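Local coordinates for MSP-domain protein like family member (Caenorhabditis elegans, PDB 1ROW) that is a sperm-specific MSP-domain protein, probably a structural relative of major sperm protein, though its exact role is not established, at residues H21-I35 and P47-V60. Residues are numbered along the deposited sequence; the frame is centred on the assembly and turned at random.
Sequences HKLVNGGAEKIVFKI and PVFGFVDPSGSKDV
I31 and F33 pair with V52 and G50 in antiparallel register through backbone hydrogen bonds, and I35 N adds another to V48 O. A second ladder joins H21 and L23 to V60 and K58. The hairpin 47-60, with a type II turn from D53 to G56, thus offers one strand to each arm of 21-35, as expected of the immunoglobulin-like beta sandwich of MSP domains.

N25 fastens the loop 26-30 to the end of strand 49-52. Its ND2 donates to V52 O (3.1 Å, 163°), standing above that carbonyl's plane while I31 N arrives from the opposite face, and also to E29 O (2.8 Å). Both acceptors lie in the plane of the amide, which fixes its rotation, and OD1 accepts from G27 N in an Asx turn. Lacking the amide, an alanine here would remove all three bonds, and is likely to leave V52 O with one donor fewer and the loop 26-30 loosened from V52.

The apolar filling centres on F33. With CG set between backbone N and carbonyl carbon (chi1 69°), the ring swings over G50, whose CA sits 3.8 Å from the ring centroid in a CH-pi contact; L23 CD1 covers the other face. V52 CG2 meets F33 CD2 at 3.6 Å, and I31 CG1 presses tightly on V52 CB (3.3 Å). On the face of the sheet opposite F33, the K34 chain runs alongside the F49 ring, K34 CE 3.4 Å from F49 CZ, where helix 88-92 touches both side chains.

Main-chain bonds therefore set the register of both strand pairs, while the N25 amide, bonded to V52 O, and the F33 ring, held between L23 and G50, tie one pair to the other.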
# COMPACT_ATOMS: atom_id res chain seq x y z
N HIS A 21 -8.13 0.16 0.84
CA HIS A 21 -7.80 -1.00 0.04
C HIS A 21 -7.31 -2.12 0.94
O HIS A 21 -6.47 -1.91 1.82
CB HIS A 21 -6.75 -0.61 -0.99
CG HIS A 21 -7.20 0.51 -1.89
ND1 HIS A 21 -7.66 0.30 -3.17
CD2 HIS A 21 -7.36 1.83 -1.64
CE1 HIS A 21 -8.08 1.44 -3.68
NE2 HIS A 21 -7.91 2.39 -2.77
N LYS A 22 -7.85 -3.32 0.74
CA LYS A 22 -7.48 -4.47 1.55
C LYS A 22 -6.41 -5.31 0.88
O LYS A 22 -6.67 -5.94 -0.16
CB LYS A 22 -8.69 -5.36 1.84
CG LYS A 22 -9.87 -4.67 2.49
CD LYS A 22 -11.07 -5.62 2.62
CE LYS A 22 -12.31 -4.90 3.13
NZ LYS A 22 -13.51 -5.80 3.20
N LEU A 23 -5.20 -5.33 1.45
CA LEU A 23 -4.13 -6.14 0.89
C LEU A 23 -4.42 -7.58 1.32
O LEU A 23 -4.63 -7.86 2.50
CB LEU A 23 -2.77 -5.70 1.45
CG LEU A 23 -2.28 -4.31 1.04
CD1 LEU A 23 -0.86 -4.09 1.55
CD2 LEU A 23 -2.32 -4.17 -0.47
N VAL A 24 -4.46 -8.48 0.35
CA VAL A 24 -4.76 -9.87 0.65
C VAL A 24 -3.60 -10.79 0.30
O VAL A 24 -3.10 -10.77 -0.83
CB VAL A 24 -6.01 -10.35 -0.11
CG1 VAL A 24 -6.28 -11.82 0.20
CG2 VAL A 24 -7.20 -9.49 0.27
N ASN A 25 -3.19 -11.59 1.28
CA ASN A 25 -2.10 -12.53 1.08
C ASN A 25 -2.66 -13.95 1.05
O ASN A 25 -3.04 -14.51 2.08
CB ASN A 25 -1.07 -12.41 2.21
CG ASN A 25 0.04 -13.45 2.10
OD1 ASN A 25 0.14 -14.17 1.11
ND2 ASN A 25 0.90 -13.51 3.13
N GLY A 26 -2.71 -14.52 -0.15
CA GLY A 26 -3.23 -15.87 -0.31
C GLY A 26 -2.13 -16.91 -0.30
O GLY A 26 -2.39 -18.10 -0.52
N GLY A 27 -0.90 -16.46 -0.03
CA GLY A 27 0.25 -17.36 0.01
C GLY A 27 0.35 -18.10 1.32
O GLY A 27 -0.48 -17.90 2.21
N ALA A 28 1.38 -18.93 1.46
CA ALA A 28 1.57 -19.74 2.67
C ALA A 28 2.62 -19.21 3.64
O ALA A 28 3.04 -19.93 4.55
CB ALA A 28 1.89 -21.17 2.28
N GLU A 29 3.05 -17.97 3.44
CA GLU A 29 4.04 -17.36 4.32
C GLU A 29 3.66 -15.90 4.58
O GLU A 29 2.98 -15.28 3.77
CB GLU A 29 5.45 -17.44 3.73
CG GLU A 29 5.69 -16.61 2.46
CD GLU A 29 7.13 -16.69 1.97
OE1 GLU A 29 8.06 -16.54 2.80
OE2 GLU A 29 7.34 -16.88 0.75
N LYS A 30 4.08 -15.37 5.72
CA LYS A 30 3.79 -13.98 6.06
C LYS A 30 4.56 -13.09 5.10
O LYS A 30 5.66 -13.43 4.67
CB LYS A 30 4.22 -13.69 7.49
CG LYS A 30 3.92 -12.28 7.98
CD LYS A 30 4.46 -12.06 9.41
CE LYS A 30 3.85 -13.06 10.39
NZ LYS A 30 4.49 -12.98 11.74
N ILE A 31 3.97 -11.96 4.74
CA ILE A 31 4.66 -11.03 3.85
C ILE A 31 4.86 -9.69 4.55
O ILE A 31 4.07 -9.30 5.41
CB ILE A 31 3.87 -10.79 2.54
CG1 ILE A 31 2.49 -10.23 2.86
CG2 ILE A 31 3.78 -12.09 1.75
CD1 ILE A 31 1.58 -10.08 1.65
N VAL A 32 5.94 -9.02 4.20
CA VAL A 32 6.26 -7.71 4.74
C VAL A 32 6.10 -6.78 3.53
O VAL A 32 6.41 -7.18 2.41
CB VAL A 32 7.72 -7.64 5.26
CG1 VAL A 32 8.70 -7.83 4.12
CG2 VAL A 32 7.97 -6.32 5.96
N PHE A 33 5.61 -5.56 3.75
CA PHE A 33 5.43 -4.63 2.64
C PHE A 33 5.80 -3.19 3.03
O PHE A 33 5.80 -2.84 4.21
CB PHE A 33 3.98 -4.66 2.15
CG PHE A 33 2.98 -4.09 3.13
CD1 PHE A 33 2.81 -2.71 3.25
CD2 PHE A 33 2.22 -4.93 3.93
CE1 PHE A 33 1.89 -2.18 4.15
CE2 PHE A 33 1.30 -4.41 4.84
CZ PHE A 33 1.13 -3.03 4.95
N LYS A 34 6.12 -2.39 2.02
CA LYS A 34 6.46 -0.98 2.18
C LYS A 34 5.78 -0.23 1.03
O LYS A 34 5.90 -0.63 -0.12
CB LYS A 34 7.97 -0.75 2.10
CG LYS A 34 8.33 0.72 2.22
CD LYS A 34 9.82 0.98 2.03
CE LYS A 34 10.16 2.42 2.39
NZ LYS A 34 9.29 3.42 1.69
N ILE A 35 5.10 0.86 1.35
CA ILE A 35 4.39 1.59 0.32
C ILE A 35 4.96 2.96 -0.01
O ILE A 35 5.26 3.74 0.88
CB ILE A 35 2.91 1.75 0.70
CG1 ILE A 35 2.32 0.38 1.04
CG2 ILE A 35 2.14 2.40 -0.44
CD1 ILE A 35 0.85 0.39 1.38
N PRO A 47 -1.19 2.29 6.62
CA PRO A 47 0.21 2.52 7.01
C PRO A 47 1.18 2.44 5.83
O PRO A 47 0.80 2.00 4.74
CB PRO A 47 0.46 1.41 8.02
CG PRO A 47 -0.27 0.26 7.37
CD PRO A 47 -1.59 0.90 6.93
N VAL A 48 2.42 2.85 6.04
CA VAL A 48 3.43 2.80 4.99
C VAL A 48 4.18 1.47 5.07
O VAL A 48 4.66 0.95 4.06
CB VAL A 48 4.43 3.98 5.10
CG1 VAL A 48 5.03 4.02 6.49
CG2 VAL A 48 5.53 3.85 4.06
N PHE A 49 4.28 0.93 6.28
CA PHE A 49 4.95 -0.36 6.50
C PHE A 49 3.98 -1.31 7.19
O PHE A 49 3.09 -0.87 7.92
CB PHE A 49 6.17 -0.22 7.41
CG PHE A 49 7.34 0.47 6.78
CD1 PHE A 49 7.46 1.86 6.86
CD2 PHE A 49 8.33 -0.26 6.14
CE1 PHE A 49 8.56 2.50 6.30
CE2 PHE A 49 9.44 0.38 5.57
CZ PHE A 49 9.55 1.76 5.66
N GLY A 50 4.15 -2.61 6.98
CA GLY A 50 3.27 -3.56 7.63
C GLY A 50 3.49 -5.00 7.23
O GLY A 50 4.37 -5.32 6.43
N PHE A 51 2.67 -5.88 7.80
CA PHE A 51 2.72 -7.31 7.53
C PHE A 51 1.35 -7.76 7.04
O PHE A 51 0.34 -7.10 7.27
CB PHE A 51 3.00 -8.09 8.82
CG PHE A 51 4.35 -7.81 9.43
CD1 PHE A 51 5.52 -8.21 8.80
CD2 PHE A 51 4.43 -7.20 10.68
CE1 PHE A 51 6.76 -8.01 9.40
CE2 PHE A 51 5.67 -6.99 11.29
CZ PHE A 51 6.83 -7.40 10.65
N VAL A 52 1.32 -8.89 6.34
CA VAL A 52 0.07 -9.48 5.89
C VAL A 52 0.27 -10.98 6.13
O VAL A 52 1.12 -11.60 5.50
CB VAL A 52 -0.24 -9.24 4.40
CG1 VAL A 52 -1.69 -9.63 4.12
CG2 VAL A 52 -0.02 -7.78 4.03
N ASP A 53 -0.49 -11.54 7.07
CA ASP A 53 -0.38 -12.94 7.41
C ASP A 53 -0.87 -13.87 6.31
O ASP A 53 -1.63 -13.46 5.43
CB ASP A 53 -1.17 -13.23 8.69
CG ASP A 53 -0.67 -12.43 9.87
OD1 ASP A 53 0.56 -12.40 10.09
OD2 ASP A 53 -1.51 -11.85 10.59
N PRO A 54 -0.44 -15.14 6.33
CA PRO A 54 -0.88 -16.10 5.32
C PRO A 54 -2.41 -16.15 5.39
O PRO A 54 -2.97 -16.27 6.47
CB PRO A 54 -0.24 -17.41 5.78
CG PRO A 54 1.00 -16.95 6.48
CD PRO A 54 0.53 -15.76 7.26
N SER A 55 -3.06 -16.06 4.23
CA SER A 55 -4.53 -16.06 4.15
C SER A 55 -5.12 -14.95 5.02
O SER A 55 -6.28 -15.01 5.44
CB SER A 55 -5.11 -17.42 4.57
OG SER A 55 -4.99 -17.64 5.97
N GLY A 56 -4.32 -13.92 5.27
CA GLY A 56 -4.78 -12.81 6.07
C GLY A 56 -4.86 -11.55 5.24
O GLY A 56 -4.52 -11.55 4.05
N SER A 57 -5.29 -10.46 5.86
CA SER A 57 -5.41 -9.19 5.15
C SER A 57 -4.98 -7.99 5.98
O SER A 57 -4.95 -8.04 7.20
CB SER A 57 -6.86 -9.00 4.69
OG SER A 57 -7.75 -9.11 5.78
N LYS A 58 -4.64 -6.91 5.29
CA LYS A 58 -4.22 -5.68 5.94
C LYS A 58 -4.84 -4.50 5.23
O LYS A 58 -4.70 -4.35 4.01
CB LYS A 58 -2.70 -5.55 5.90
CG LYS A 58 -2.16 -4.25 6.48
CD LYS A 58 -2.30 -4.19 7.99
CE LYS A 58 -1.57 -2.97 8.55
NZ LYS A 58 -1.63 -2.90 10.04
N ASP A 59 -5.55 -3.66 5.97
CA ASP A 59 -6.17 -2.48 5.39
C ASP A 59 -5.18 -1.35 5.24
O ASP A 59 -4.41 -1.07 6.15
CB ASP A 59 -7.34 -2.00 6.26
CG ASP A 59 -8.62 -2.74 5.97
OD1 ASP A 59 -8.60 -3.61 5.07
OD2 ASP A 59 -9.64 -2.45 6.62
N VAL A 60 -5.22 -0.71 4.08
CA VAL A 60 -4.36 0.42 3.78
C VAL A 60 -5.27 1.58 3.38
O VAL A 60 -6.01 1.49 2.39
CB VAL A 60 -3.37 0.08 2.64
CG1 VAL A 60 -4.13 -0.38 1.41
CG2 VAL A 60 -2.51 1.27 2.31